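Local coordinates for protein probable AP endonuclease (African swine fever virus, PDB 6KI3) that probably cleaves the DNA backbone on the 5' side of abasic sites during viral DNA repair, using three zinc ions, and also processes damaged 3' ends, at residues V81-Y86 / G116-L121; D88-R93 / H100-E105; V143-T148 / H219-L224. All blocks are in the same frame, centred on the assembly; numbering follows the deposited sequence.

Interaction 1. Residues V81-Y86 / G116-L121; sequences VAHGTY and GLVLHL. With ZN (zinc ion), chain K; nucleotides of chain D; nucleotides of chain B; nucleotides of chain C.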
loop_
_atom_site.group_PDB
_atom_site.type_symbol
_atom_site.label_atom_id
_atom_site.label_comp_id
_atom_site.label_asym_id
_atom_site.label_seq_id
_atom_site.Cartn_x
_atom_site.Cartn_y
_atom_site.Cartn_z
ATOM N N VAL A 81 7.344 -3.070 2.648
ATOM C CA VAL A 81 6.174 -3.935 2.625
ATOM C C VAL A 81 6.130 -4.627 1.271
ATOM O O VAL A 81 6.528 -4.061 0.247
ATOM C CB VAL A 81 4.867 -3.152 2.901
ATOM C CG1 VAL A 81 4.579 -2.154 1.784
ATOM C CG2 VAL A 81 3.693 -4.102 3.103
ATOM N N ALA A 82 5.675 -5.873 1.275
ATOM C CA ALA A 82 5.524 -6.649 0.054
ATOM C C ALA A 82 4.066 -6.620 -0.376
ATOM O O ALA A 82 3.166 -6.796 0.450
ATOM C CB ALA A 82 5.990 -8.092 0.258
ATOM N N HIS A 83 3.833 -6.379 -1.662
ATOM C CA HIS A 83 2.492 -6.471 -2.217
ATOM C C HIS A 83 2.265 -7.894 -2.703
ATOM O O HIS A 83 3.088 -8.442 -3.444
ATOM C CB HIS A 83 2.296 -5.474 -3.360
ATOM C CG HIS A 83 0.862 -5.261 -3.736
ATOM N ND1 HIS A 83 0.031 -6.291 -4.120
ATOM C CD2 HIS A 83 0.112 -4.135 -3.788
ATOM C CE1 HIS A 83 -1.169 -5.809 -4.391
ATOM N NE2 HIS A 83 -1.147 -4.503 -4.198
ATOM N N GLY A 84 1.163 -8.497 -2.267
ATOM C CA GLY A 84 0.852 -9.844 -2.689
ATOM C C GLY A 84 0.496 -9.913 -4.160
ATOM O O GLY A 84 0.194 -8.911 -4.811
ATOM N N THR A 85 0.543 -11.129 -4.695
ATOM C CA THR A 85 0.139 -11.337 -6.074
ATOM C C THR A 85 -1.362 -11.110 -6.222
ATOM O O THR A 85 -2.117 -11.094 -5.247
ATOM C CB THR A 85 0.494 -12.748 -6.541
ATOM O OG1 THR A 85 -0.420 -13.686 -5.960
ATOM C CG2 THR A 85 1.909 -13.106 -6.120
ATOM N N TYR A 86 -1.793 -10.933 -7.471
ATOM C CA TYR A 86 -3.214 -10.771 -7.740
ATOM C C TYR A 86 -3.990 -12.070 -7.569
ATOM O O TYR A 86 -5.225 -12.036 -7.562
ATOM C CB TYR A 86 -3.414 -10.214 -9.151
ATOM C CG TYR A 86 -2.746 -8.874 -9.364
ATOM C CD1 TYR A 86 -2.626 -7.966 -8.320
ATOM C CD2 TYR A 86 -2.222 -8.522 -10.601
ATOM C CE1 TYR A 86 -2.014 -6.743 -8.503
ATOM C CE2 TYR A 86 -1.608 -7.299 -10.794
ATOM C CZ TYR A 86 -1.506 -6.414 -9.740
ATOM O OH TYR A 86 -0.896 -5.194 -9.917
ATOM N N GLY A 116 5.328 -6.385 6.128
ATOM C CA GLY A 116 3.968 -6.845 5.916
ATOM C C GLY A 116 3.731 -7.308 4.497
ATOM O O GLY A 116 4.607 -7.228 3.632
ATOM N N LEU A 117 2.512 -7.799 4.273
ATOM C CA LEU A 117 2.067 -8.273 2.970
ATOM C C LEU A 117 0.681 -7.714 2.686
ATOM O O LEU A 117 -0.240 -7.893 3.489
ATOM C CB LEU A 117 2.040 -9.805 2.910
ATOM C CG LEU A 117 1.750 -10.425 1.542
ATOM C CD1 LEU A 117 2.932 -10.240 0.602
ATOM C CD2 LEU A 117 1.394 -11.898 1.678
ATOM N N VAL A 118 0.535 -7.043 1.547
ATOM C CA VAL A 118 -0.728 -6.424 1.165
ATOM C C VAL A 118 -1.554 -7.422 0.366
ATOM O O VAL A 118 -1.085 -7.970 -0.640
ATOM C CB VAL A 118 -0.491 -5.139 0.356
ATOM C CG1 VAL A 118 -1.820 -4.506 -0.033
ATOM C CG2 VAL A 118 0.362 -4.160 1.148
ATOM N N LEU A 119 -2.784 -7.660 0.811
ATOM C CA LEU A 119 -3.748 -8.468 0.082
ATOM C C LEU A 119 -4.965 -7.617 -0.252
ATOM O O LEU A 119 -5.349 -6.726 0.511
ATOM C CB LEU A 119 -4.178 -9.704 0.884
ATOM C CG LEU A 119 -3.079 -10.708 1.246
ATOM C CD1 LEU A 119 -3.676 -11.976 1.842
ATOM C CD2 LEU A 119 -2.223 -11.030 0.032
ATOM N N HIS A 120 -5.567 -7.897 -1.405
ATOM C CA HIS A 120 -6.708 -7.128 -1.883
ATOM C C HIS A 120 -8.004 -7.703 -1.330
ATOM O O HIS A 120 -8.269 -8.901 -1.467
ATOM C CB HIS A 120 -6.749 -7.116 -3.410
ATOM C CG HIS A 120 -5.741 -6.201 -4.029
ATOM N ND1 HIS A 120 -5.633 -6.024 -5.391
ATOM C CD2 HIS A 120 -4.796 -5.409 -3.470
ATOM C CE1 HIS A 120 -4.663 -5.164 -5.644
ATOM N NE2 HIS A 120 -4.140 -4.775 -4.495
ATOM N N LEU A 121 -8.804 -6.843 -0.706
ATOM C CA LEU A 121 -10.125 -7.249 -0.255
ATOM C C LEU A 121 -11.016 -7.554 -1.451
ATOM O O LEU A 121 -10.941 -6.892 -2.488
ATOM C CB LEU A 121 -10.758 -6.154 0.602
ATOM C CG LEU A 121 -10.192 -5.954 2.006
ATOM C CD1 LEU A 121 -10.789 -4.712 2.642
ATOM C CD2 LEU A 121 -10.465 -7.180 2.861
HETATM ZN ZN ZN K . -2.809 -3.119 -4.265
ATOM P P DG D 10 -7.183 -18.286 -11.130
ATOM O OP1 DG D 10 -8.503 -18.784 -10.685
ATOM O OP2 DG D 10 -6.984 -17.888 -12.542
ATOM O "O5'" DG D 10 -6.767 -17.050 -10.209
ATOM C "C5'" DG D 10 -6.867 -17.154 -8.796
ATOM C "C4'" DG D 10 -7.660 -15.994 -8.221
ATOM O "O4'" DG D 10 -7.023 -14.743 -8.583
ATOM C "C3'" DG D 10 -9.098 -15.883 -8.707
ATOM O "O3'" DG D 10 -9.908 -15.342 -7.675
ATOM C "C2'" DG D 10 -8.983 -14.927 -9.892
ATOM C "C1'" DG D 10 -7.863 -13.995 -9.444
ATOM N N9 DG D 10 -7.045 -13.489 -10.544
ATOM C C8 DG D 10 -6.454 -14.225 -11.542
ATOM N N7 DG D 10 -5.772 -13.502 -12.387
ATOM C C5 DG D 10 -5.919 -12.203 -11.919
ATOM C C6 DG D 10 -5.404 -10.987 -12.428
ATOM O O6 DG D 10 -4.691 -10.812 -13.425
ATOM N N1 DG D 10 -5.792 -9.898 -11.651
ATOM C C2 DG D 10 -6.580 -9.976 -10.525
ATOM N N2 DG D 10 -6.848 -8.816 -9.908
ATOM N N3 DG D 10 -7.067 -11.109 -10.038
ATOM C C4 DG D 10 -6.698 -12.178 -10.783
ATOM P P DC B 9 -3.407 -0.201 -15.333
ATOM O OP1 DC B 9 -3.356 1.193 -14.957
ATOM O OP2 DC B 9 -2.337 -0.762 -16.122
ATOM O "O5'" DC B 9 -3.558 -1.020 -13.998
ATOM C "C5'" DC B 9 -4.508 -0.586 -13.047
ATOM C "C4'" DC B 9 -4.622 -1.556 -11.902
ATOM O "O4'" DC B 9 -5.195 -2.784 -12.361
ATOM C "C3'" DC B 9 -3.315 -1.959 -11.246
ATOM O "O3'" DC B 9 -3.071 -1.081 -10.161
ATOM C "C2'" DC B 9 -3.624 -3.340 -10.704
ATOM C "C1'" DC B 9 -4.849 -3.813 -11.478
ATOM N N1 DC B 9 -4.589 -4.997 -12.273
ATOM C C2 DC B 9 -5.083 -6.227 -11.851
ATOM O O2 DC B 9 -5.751 -6.277 -10.819
ATOM N N3 DC B 9 -4.848 -7.322 -12.595
ATOM C C4 DC B 9 -4.123 -7.226 -13.706
ATOM N N4 DC B 9 -3.889 -8.335 -14.391
ATOM C C5 DC B 9 -3.601 -5.986 -14.159
ATOM C C6 DC B 9 -3.848 -4.908 -13.415
ATOM O "O5'" 3DR C 1 -1.784 -0.983 -7.433
ATOM P P 3DR C 1 -3.247 -1.311 -6.850
ATOM O OP1 3DR C 1 -3.086 -2.671 -6.217
ATOM O OP2 3DR C 1 -3.492 -0.188 -5.875
ATOM O OP3 3DR C 1 -4.144 -1.305 -8.064
ATOM C "C2'" 3DR C 1 2.446 -1.969 -8.200
ATOM C "C5'" 3DR C 1 -1.000 -1.986 -8.074
ATOM C "C4'" 3DR C 1 0.189 -1.306 -8.740
ATOM O "O4'" 3DR C 1 0.748 -0.353 -7.834
ATOM C "C1'" 3DR C 1 2.147 -0.581 -7.652
ATOM C "C3'" 3DR C 1 1.280 -2.295 -9.111
ATOM O "O3'" 3DR C 1 1.678 -2.062 -10.463
#
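V81-H83 and G116-H120 run as neighbouring parallel strands, their axes approaching to 4.6 Å at 29°, and three backbone bonds, A82 N to G116 O, V118 N to A82 O and G84 N to V118 O, join them. On one sheet face, the methyl of A82 meets CD1 of L117 at 3.8 Å. On the other, V81 CG2 packs on V118 CG2, with H83 next along the strand. H83 holds CG anti to its backbone N (chi1 -165°), which carries the imidazole past V118, whose CG1 lies over the rim of one ring face. Its ND1 gives a hydrogen bond of 2.7 Å to G84 O, nearly in the ring plane and on a carbonyl lone pair. That bond and the metal together fix the ring's rotation, with NE2 turned to the zinc ion of chain K, 2.2 Å away. H120 comes from the end of the other strand and places its NE2 2.1 Å from the same metal. The two imidazoles, their planes at 83°, converge on the zinc as adjacent ligands; its remaining ligands are OP1 of the abasic-site analogue 3DR1 of chain C and E147 OE2. Beyond the strand, Y86 swings to the DNA: the base of DC9 of chain B lies over one ring face, toward its rim, while Y86 CB rests on the face of the DG10 base of chain D, 3.5 Å from C2. Here is a parallel beta-alpha-beta unit of a xylose isomerase-like TIM barrel, with metal ligands at the C-terminal ends of its strands, as in endonuclease IV.

Interaction 2. Residues D88-R93 / H100-E105; sequences DVPWSR and HFIQQE. With nucleotides of chain D.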
loop_
_atom_site.group_PDB
_atom_site.type_symbol
_atom_site.label_atom_id
_atom_site.label_comp_id
_atom_site.label_asym_id
_atom_site.label_seq_id
_atom_site.Cartn_x
_atom_site.Cartn_y
_atom_site.Cartn_z
ATOM N N ASP A 88 -3.703 -13.938 -4.834
ATOM C CA ASP A 88 -3.764 -14.198 -3.395
ATOM C C ASP A 88 -5.163 -13.871 -2.872
ATOM O O ASP A 88 -5.387 -12.917 -2.124
ATOM C CB ASP A 88 -2.692 -13.401 -2.664
ATOM C CG ASP A 88 -1.289 -13.878 -2.985
ATOM O OD1 ASP A 88 -1.134 -15.048 -3.393
ATOM O OD2 ASP A 88 -0.340 -13.082 -2.822
ATOM N N VAL A 89 -6.120 -14.698 -3.282
ATOM C CA VAL A 89 -7.508 -14.555 -2.854
ATOM C C VAL A 89 -7.833 -15.706 -1.908
ATOM O O VAL A 89 -8.249 -16.781 -2.362
ATOM C CB VAL A 89 -8.463 -14.529 -4.058
ATOM C CG1 VAL A 89 -9.847 -14.068 -3.629
ATOM C CG2 VAL A 89 -7.907 -13.630 -5.156
ATOM N N PRO A 90 -7.661 -15.528 -0.594
ATOM C CA PRO A 90 -7.825 -16.664 0.329
ATOM C C PRO A 90 -9.257 -17.150 0.463
ATOM O O PRO A 90 -9.469 -18.256 0.974
ATOM C CB PRO A 90 -7.304 -16.114 1.668
ATOM C CG PRO A 90 -6.611 -14.821 1.336
ATOM C CD PRO A 90 -7.273 -14.297 0.109
ATOM N N TRP A 91 -10.241 -16.366 0.027
ATOM C CA TRP A 91 -11.645 -16.735 0.141
ATOM C C TRP A 91 -12.224 -17.266 -1.165
ATOM O O TRP A 91 -13.444 -17.427 -1.267
ATOM C CB TRP A 91 -12.463 -15.539 0.628
ATOM C CG TRP A 91 -12.063 -14.248 -0.012
ATOM C CD1 TRP A 91 -12.517 -13.743 -1.195
ATOM C CD2 TRP A 91 -11.120 -13.296 0.495
ATOM N NE1 TRP A 91 -11.917 -12.535 -1.455
ATOM C CE2 TRP A 91 -11.055 -12.238 -0.432
ATOM C CE3 TRP A 91 -10.327 -13.237 1.646
ATOM C CZ2 TRP A 91 -10.227 -11.133 -0.246
ATOM C CZ3 TRP A 91 -9.506 -12.138 1.829
ATOM C CH2 TRP A 91 -9.463 -11.102 0.888
ATOM N N SER A 92 -11.384 -17.535 -2.161
ATOM C CA SER A 92 -11.872 -18.116 -3.401
ATOM C C SER A 92 -12.308 -19.562 -3.169
ATOM O O SER A 92 -12.010 -20.175 -2.140
ATOM C CB SER A 92 -10.799 -18.036 -4.489
ATOM O OG SER A 92 -9.597 -18.664 -4.079
ATOM N N ARG A 93 -13.035 -20.105 -4.146
ATOM C CA ARG A 93 -13.547 -21.469 -4.056
ATOM C C ARG A 93 -12.404 -22.467 -3.926
ATOM O O ARG A 93 -12.183 -23.031 -2.849
ATOM C CB ARG A 93 -14.408 -21.801 -5.277
ATOM N N HIS A 100 -1.884 -21.604 0.532
ATOM C CA HIS A 100 -0.543 -22.123 0.777
ATOM C C HIS A 100 0.520 -21.209 0.182
ATOM O O HIS A 100 1.596 -21.035 0.765
ATOM C CB HIS A 100 -0.411 -23.536 0.212
ATOM C CG HIS A 100 0.973 -24.092 0.320
ATOM N ND1 HIS A 100 1.889 -24.004 -0.705
ATOM C CD2 HIS A 100 1.603 -24.728 1.336
ATOM C CE1 HIS A 100 3.022 -24.566 -0.327
ATOM N NE2 HIS A 100 2.875 -25.016 0.906
ATOM N N PHE A 101 0.237 -20.612 -0.980
ATOM C CA PHE A 101 1.196 -19.699 -1.594
ATOM C C PHE A 101 1.383 -18.443 -0.752
ATOM O O PHE A 101 2.506 -17.943 -0.614
ATOM C CB PHE A 101 0.744 -19.337 -3.008
ATOM C CG PHE A 101 1.762 -18.555 -3.785
ATOM C CD1 PHE A 101 2.806 -19.201 -4.424
ATOM C CD2 PHE A 101 1.677 -17.175 -3.875
ATOM C CE1 PHE A 101 3.749 -18.486 -5.138
ATOM C CE2 PHE A 101 2.615 -16.455 -4.588
ATOM C CZ PHE A 101 3.652 -17.112 -5.222
ATOM N N ILE A 102 0.293 -17.919 -0.183
ATOM C CA ILE A 102 0.400 -16.786 0.733
ATOM C C ILE A 102 1.248 -17.157 1.941
ATOM O O ILE A 102 1.981 -16.318 2.479
ATOM C CB ILE A 102 -1.006 -16.311 1.153
ATOM C CG1 ILE A 102 -1.810 -15.881 -0.074
ATOM C CG2 ILE A 102 -0.919 -15.171 2.161
ATOM C CD1 ILE A 102 -3.229 -15.480 0.245
ATOM N N GLN A 103 1.179 -18.418 2.375
ATOM C CA GLN A 103 1.976 -18.851 3.516
ATOM C C GLN A 103 3.468 -18.788 3.215
ATOM O O GLN A 103 4.265 -18.484 4.110
ATOM C CB GLN A 103 1.575 -20.266 3.930
ATOM C CG GLN A 103 1.978 -20.623 5.347
ATOM C CD GLN A 103 1.313 -19.733 6.379
ATOM O OE1 GLN A 103 0.165 -19.320 6.212
ATOM N NE2 GLN A 103 2.034 -19.429 7.452
ATOM N N GLN A 104 3.832 -19.045 1.967
ATOM C CA GLN A 104 5.208 -18.947 1.532
ATOM C C GLN A 104 5.717 -17.520 1.563
ATOM O O GLN A 104 6.771 -17.272 2.037
ATOM C CB GLN A 104 5.382 -19.515 0.135
ATOM C CG GLN A 104 4.771 -20.872 -0.061
ATOM C CD GLN A 104 4.948 -21.417 -1.445
ATOM O OE1 GLN A 104 4.017 -21.952 -2.025
ATOM N NE2 GLN A 104 6.150 -21.303 -1.984
ATOM N N GLU A 105 4.914 -16.594 1.078
ATOM C CA GLU A 105 5.273 -15.179 1.053
ATOM C C GLU A 105 5.448 -14.631 2.464
ATOM O O GLU A 105 6.422 -13.926 2.752
ATOM C CB GLU A 105 4.210 -14.385 0.294
ATOM C CG GLU A 105 4.243 -14.572 -1.214
ATOM C CD GLU A 105 3.064 -13.916 -1.902
ATOM O OE1 GLU A 105 1.933 -14.428 -1.761
ATOM O OE2 GLU A 105 3.263 -12.883 -2.577
ATOM P P DG D 10 -7.183 -18.286 -11.130
ATOM O OP1 DG D 10 -8.503 -18.784 -10.685
ATOM O OP2 DG D 10 -6.984 -17.888 -12.542
ATOM O "O5'" DG D 10 -6.767 -17.050 -10.209
ATOM C "C5'" DG D 10 -6.867 -17.154 -8.796
ATOM C "C4'" DG D 10 -7.660 -15.994 -8.221
ATOM O "O4'" DG D 10 -7.023 -14.743 -8.583
ATOM C "C3'" DG D 10 -9.098 -15.883 -8.707
ATOM O "O3'" DG D 10 -9.908 -15.342 -7.675
ATOM C "C2'" DG D 10 -8.983 -14.927 -9.892
ATOM C "C1'" DG D 10 -7.863 -13.995 -9.444
ATOM N N9 DG D 10 -7.045 -13.489 -10.544
ATOM C C8 DG D 10 -6.454 -14.225 -11.542
ATOM N N7 DG D 10 -5.772 -13.502 -12.387
ATOM C C5 DG D 10 -5.919 -12.203 -11.919
ATOM C C6 DG D 10 -5.404 -10.987 -12.428
ATOM O O6 DG D 10 -4.691 -10.812 -13.425
ATOM N N1 DG D 10 -5.792 -9.898 -11.651
ATOM C C2 DG D 10 -6.580 -9.976 -10.525
ATOM N N2 DG D 10 -6.848 -8.816 -9.908
ATOM N N3 DG D 10 -7.067 -11.109 -10.038
ATOM C C4 DG D 10 -6.698 -12.178 -10.783
#
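D88 and I102 lie alongside each other, pointing opposite ways, and the helix side chain flanks the aspartate along its length: CD1 of I102 lies 3.6 Å from D88 CB, and CG1 sits 3.5 Å from D88 OD1. The same oxygen meets F101 at the edge of its ring, near the ring plane, with CD2 as the closest carbon at 3.6 Å. The other oxygen, OD2, comes up against E105, whose extended chain arrives from the opposite direction and puts OE1 only 2.8 Å away. The two carboxylate planes are turned 55° apart. As carboxylates both would be acceptors; an approach this short between buried acids suggests that a proton may be shared between them, or that one pKa is raised. OD2 also receives a weak hydrogen bond from T85 N, within the same loop. Farther out, P90 crosses I102 at about a right angle, its CG resting on CD1 at 3.6 Å; I102 therefore fills the corner between aspartate and proline, with L117 and L119 of strand 116-120 packing against it as well. P90 is the second residue of a type I beta turn from V89 to S92. V89 O takes two bonds there, from S92 N and, at 2.9 Å, from S92 OG. The side chain of V89 points away from the helix, and its CG2 reaches the sugar of DG10 of chain D, 3.6 Å from O3'. Such a loop, leaving the C-terminal end of a barrel strand and packed against the middle of the following helix, 96-112, is a beta-alpha loop of the TIM-barrel fold, here lining the DNA-binding surface.

Interaction 3. Residues V143-T148 / H219-L224; sequences VIYLET and HIMFHL. With ZN (zinc ion), chain J; ZN (zinc ion), chain K; nucleotides of chain C.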
loop_
_atom_site.group_PDB
_atom_site.type_symbol
_atom_site.label_atom_id
_atom_site.label_comp_id
_atom_site.label_asym_id
_atom_site.label_seq_id
_atom_site.Cartn_x
_atom_site.Cartn_y
_atom_site.Cartn_z
ATOM N N VAL A 143 2.642 -8.294 9.148
ATOM C CA VAL A 143 1.234 -7.921 9.240
ATOM C C VAL A 143 0.595 -8.054 7.866
ATOM O O VAL A 143 1.129 -7.549 6.872
ATOM C CB VAL A 143 1.076 -6.488 9.777
ATOM C CG1 VAL A 143 -0.371 -6.031 9.664
ATOM C CG2 VAL A 143 1.556 -6.405 11.216
ATOM N N ILE A 144 -0.547 -8.733 7.806
ATOM C CA ILE A 144 -1.339 -8.783 6.581
ATOM C C ILE A 144 -2.149 -7.492 6.503
ATOM O O ILE A 144 -3.034 -7.253 7.327
ATOM C CB ILE A 144 -2.251 -10.014 6.544
ATOM C CG1 ILE A 144 -1.422 -11.299 6.596
ATOM C CG2 ILE A 144 -3.120 -9.992 5.296
ATOM C CD1 ILE A 144 -2.251 -12.561 6.470
ATOM N N TYR A 145 -1.839 -6.651 5.517
ATOM C CA TYR A 145 -2.536 -5.385 5.313
ATOM C C TYR A 145 -3.639 -5.594 4.282
ATOM O O TYR A 145 -3.358 -5.853 3.107
ATOM C CB TYR A 145 -1.568 -4.293 4.864
ATOM C CG TYR A 145 -0.662 -3.780 5.959
ATOM C CD1 TYR A 145 -1.103 -2.814 6.855
ATOM C CD2 TYR A 145 0.637 -4.253 6.093
ATOM C CE1 TYR A 145 -0.279 -2.338 7.855
ATOM C CE2 TYR A 145 1.470 -3.782 7.091
ATOM C CZ TYR A 145 1.006 -2.825 7.970
ATOM O OH TYR A 145 1.829 -2.352 8.966
ATOM N N LEU A 146 -4.890 -5.479 4.720
ATOM C CA LEU A 146 -6.027 -5.603 3.818
ATOM C C LEU A 146 -6.271 -4.264 3.132
ATOM O O LEU A 146 -6.523 -3.255 3.800
ATOM C CB LEU A 146 -7.269 -6.059 4.581
ATOM C CG LEU A 146 -7.134 -7.392 5.320
ATOM C CD1 LEU A 146 -8.452 -7.785 5.967
ATOM C CD2 LEU A 146 -6.645 -8.482 4.379
ATOM N N GLU A 147 -6.193 -4.254 1.804
ATOM C CA GLU A 147 -6.277 -3.018 1.040
ATOM C C GLU A 147 -7.717 -2.716 0.648
ATOM O O GLU A 147 -8.484 -3.620 0.302
ATOM C CB GLU A 147 -5.402 -3.099 -0.213
ATOM C CG GLU A 147 -5.380 -1.816 -1.032
ATOM C CD GLU A 147 -4.416 -1.876 -2.199
ATOM O OE1 GLU A 147 -4.384 -0.914 -2.992
ATOM O OE2 GLU A 147 -3.687 -2.883 -2.325
ATOM N N THR A 148 -8.076 -1.440 0.712
ATOM C CA THR A 148 -9.377 -0.985 0.244
ATOM C C THR A 148 -9.502 -1.252 -1.253
ATOM O O THR A 148 -8.685 -0.741 -2.035
ATOM C CB THR A 148 -9.560 0.504 0.531
ATOM O OG1 THR A 148 -8.493 1.243 -0.078
ATOM C CG2 THR A 148 -9.556 0.765 2.031
ATOM N N HIS A 219 -1.574 -0.203 13.000
ATOM C CA HIS A 219 -1.775 -1.216 11.971
ATOM C C HIS A 219 -2.445 -0.632 10.731
ATOM O O HIS A 219 -3.260 -1.288 10.080
ATOM C CB HIS A 219 -2.597 -2.382 12.515
ATOM C CG HIS A 219 -1.845 -3.265 13.461
ATOM N ND1 HIS A 219 -1.300 -2.802 14.640
ATOM C CD2 HIS A 219 -1.550 -4.586 13.405
ATOM C CE1 HIS A 219 -0.701 -3.798 15.267
ATOM N NE2 HIS A 219 -0.838 -4.891 14.539
ATOM N N ILE A 220 -2.112 0.612 10.391
ATOM C CA ILE A 220 -2.691 1.297 9.241
ATOM C C ILE A 220 -1.561 1.825 8.368
ATOM O O ILE A 220 -0.650 2.498 8.864
ATOM C CB ILE A 220 -3.627 2.445 9.665
ATOM C CG1 ILE A 220 -4.862 1.895 10.383
ATOM C CG2 ILE A 220 -4.037 3.272 8.459
ATOM C CD1 ILE A 220 -5.872 2.959 10.774
ATOM N N MET A 221 -1.617 1.511 7.074
ATOM C CA MET A 221 -0.696 2.045 6.081
ATOM C C MET A 221 -1.501 2.669 4.949
ATOM O O MET A 221 -2.711 2.457 4.829
ATOM C CB MET A 221 0.246 0.961 5.538
ATOM C CG MET A 221 -0.440 -0.077 4.670
ATOM S SD MET A 221 0.737 -1.186 3.878
ATOM C CE MET A 221 1.504 -0.078 2.698
ATOM N N PHE A 222 -0.820 3.440 4.103
ATOM C CA PHE A 222 -1.492 4.231 3.083
ATOM C C PHE A 222 -0.832 4.074 1.722
ATOM O O PHE A 222 0.396 3.991 1.616
ATOM C CB PHE A 222 -1.514 5.714 3.460
ATOM C CG PHE A 222 -2.520 6.049 4.514
ATOM C CD1 PHE A 222 -2.186 5.978 5.854
ATOM C CD2 PHE A 222 -3.805 6.431 4.164
ATOM C CE1 PHE A 222 -3.113 6.284 6.825
ATOM C CE2 PHE A 222 -4.738 6.739 5.133
ATOM C CZ PHE A 222 -4.392 6.665 6.466
ATOM N N HIS A 223 -1.667 4.037 0.688
ATOM C CA HIS A 223 -1.247 4.189 -0.701
ATOM C C HIS A 223 -1.712 5.566 -1.160
ATOM O O HIS A 223 -2.909 5.782 -1.371
ATOM C CB HIS A 223 -1.833 3.089 -1.583
ATOM C CG HIS A 223 -1.232 1.738 -1.353
ATOM N ND1 HIS A 223 -1.804 0.579 -1.833
ATOM C CD2 HIS A 223 -0.105 1.360 -0.704
ATOM C CE1 HIS A 223 -1.058 -0.454 -1.486
ATOM N NE2 HIS A 223 -0.022 -0.007 -0.799
ATOM N N LEU A 224 -0.770 6.498 -1.298
ATOM C CA LEU A 224 -1.087 7.877 -1.677
ATOM C C LEU A 224 -1.138 7.958 -3.197
ATOM O O LEU A 224 -0.132 8.201 -3.864
ATOM C CB LEU A 224 -0.064 8.847 -1.098
ATOM C CG LEU A 224 0.031 8.907 0.427
ATOM C CD1 LEU A 224 0.907 10.072 0.865
ATOM C CD2 LEU A 224 -1.353 9.006 1.050
HETATM ZN ZN ZN J . -2.712 0.057 -3.923
HETATM ZN ZN ZN K . -2.809 -3.119 -4.265
ATOM O "O5'" 3DR C 1 -1.784 -0.983 -7.433
ATOM P P 3DR C 1 -3.247 -1.311 -6.850
ATOM O OP1 3DR C 1 -3.086 -2.671 -6.217
ATOM O OP2 3DR C 1 -3.492 -0.188 -5.875
ATOM O OP3 3DR C 1 -4.144 -1.305 -8.064
ATOM C "C2'" 3DR C 1 2.446 -1.969 -8.200
ATOM C "C5'" 3DR C 1 -1.000 -1.986 -8.074
ATOM C "C4'" 3DR C 1 0.189 -1.306 -8.740
ATOM O "O4'" 3DR C 1 0.748 -0.353 -7.834
ATOM C "C1'" 3DR C 1 2.147 -0.581 -7.652
ATOM C "C3'" 3DR C 1 1.280 -2.295 -9.111
ATOM O "O3'" 3DR C 1 1.678 -2.062 -10.463
HETATM O O HOH W 1 1.458 0.376 10.062
#
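M221 lays its sulfur over one face of the Y145 ring, SD standing 3.8 Å from the ring centroid and 18° off the normal: a Met-aromatic contact. Its CG overlaps the same face in a CH-pi contact, 3.6 Å from Y145 CD1. A chi1 of 69° sets CG between the backbone N and carbonyl carbon, and an extended chi2 carries SD over the ring; the bend at chi3 turns only CE, away from it. V143 CG1 lies over the centre of the opposite face, so the phenol is sandwiched; its hydroxyl donates to a water that in turn donates to I220 O. The two strands, their axes 8.2 Å apart at closest, are not neighbours in the sheet, and strand 179-184 runs between them. At their C-terminal ends they meet through metal. E147, fully extended, bridges two zinc ions, OE1 binding that of chain J at 2.1 Å and OE2 that of chain K at 2.1 Å. H223 ND1 joins the chain J ion at 2.3 Å, with D184 and E276 as further protein ligands; its ring edge faces E147 OE1, close because ND1 and OE1 share that metal. A hydrogen bond from H223 NE2 to Q48 OE1 positions the imidazole. Since OP1 and OP2 of 3DR1 of chain C each bind one of the bridged ions, the pair would draw electrons from the phosphate, consistent with metal-assisted phosphodiester hydrolysis.

Interactions 1 and 3 belong to one barrel sheet, their centres about 9 Å apart; strands 116-120 and 143-147 are neighbours in it, L119 O lies 2.9 Å from E147 N, and both contacts reach the zinc ion of chain K. Interaction 2 is nested in the chain inside the loop closed by interaction 1, joining the loop after strand 79-83 to helix 96-112. Its centre lies about 11 Å from that of interaction 1, which it touches where D88 CB meets L119 CD2 at 3.6 Å, and about 17 Å from that of interaction 3, which follows along the chain and does not touch it. Together they run from the zinc centre out to the DNA-facing rim.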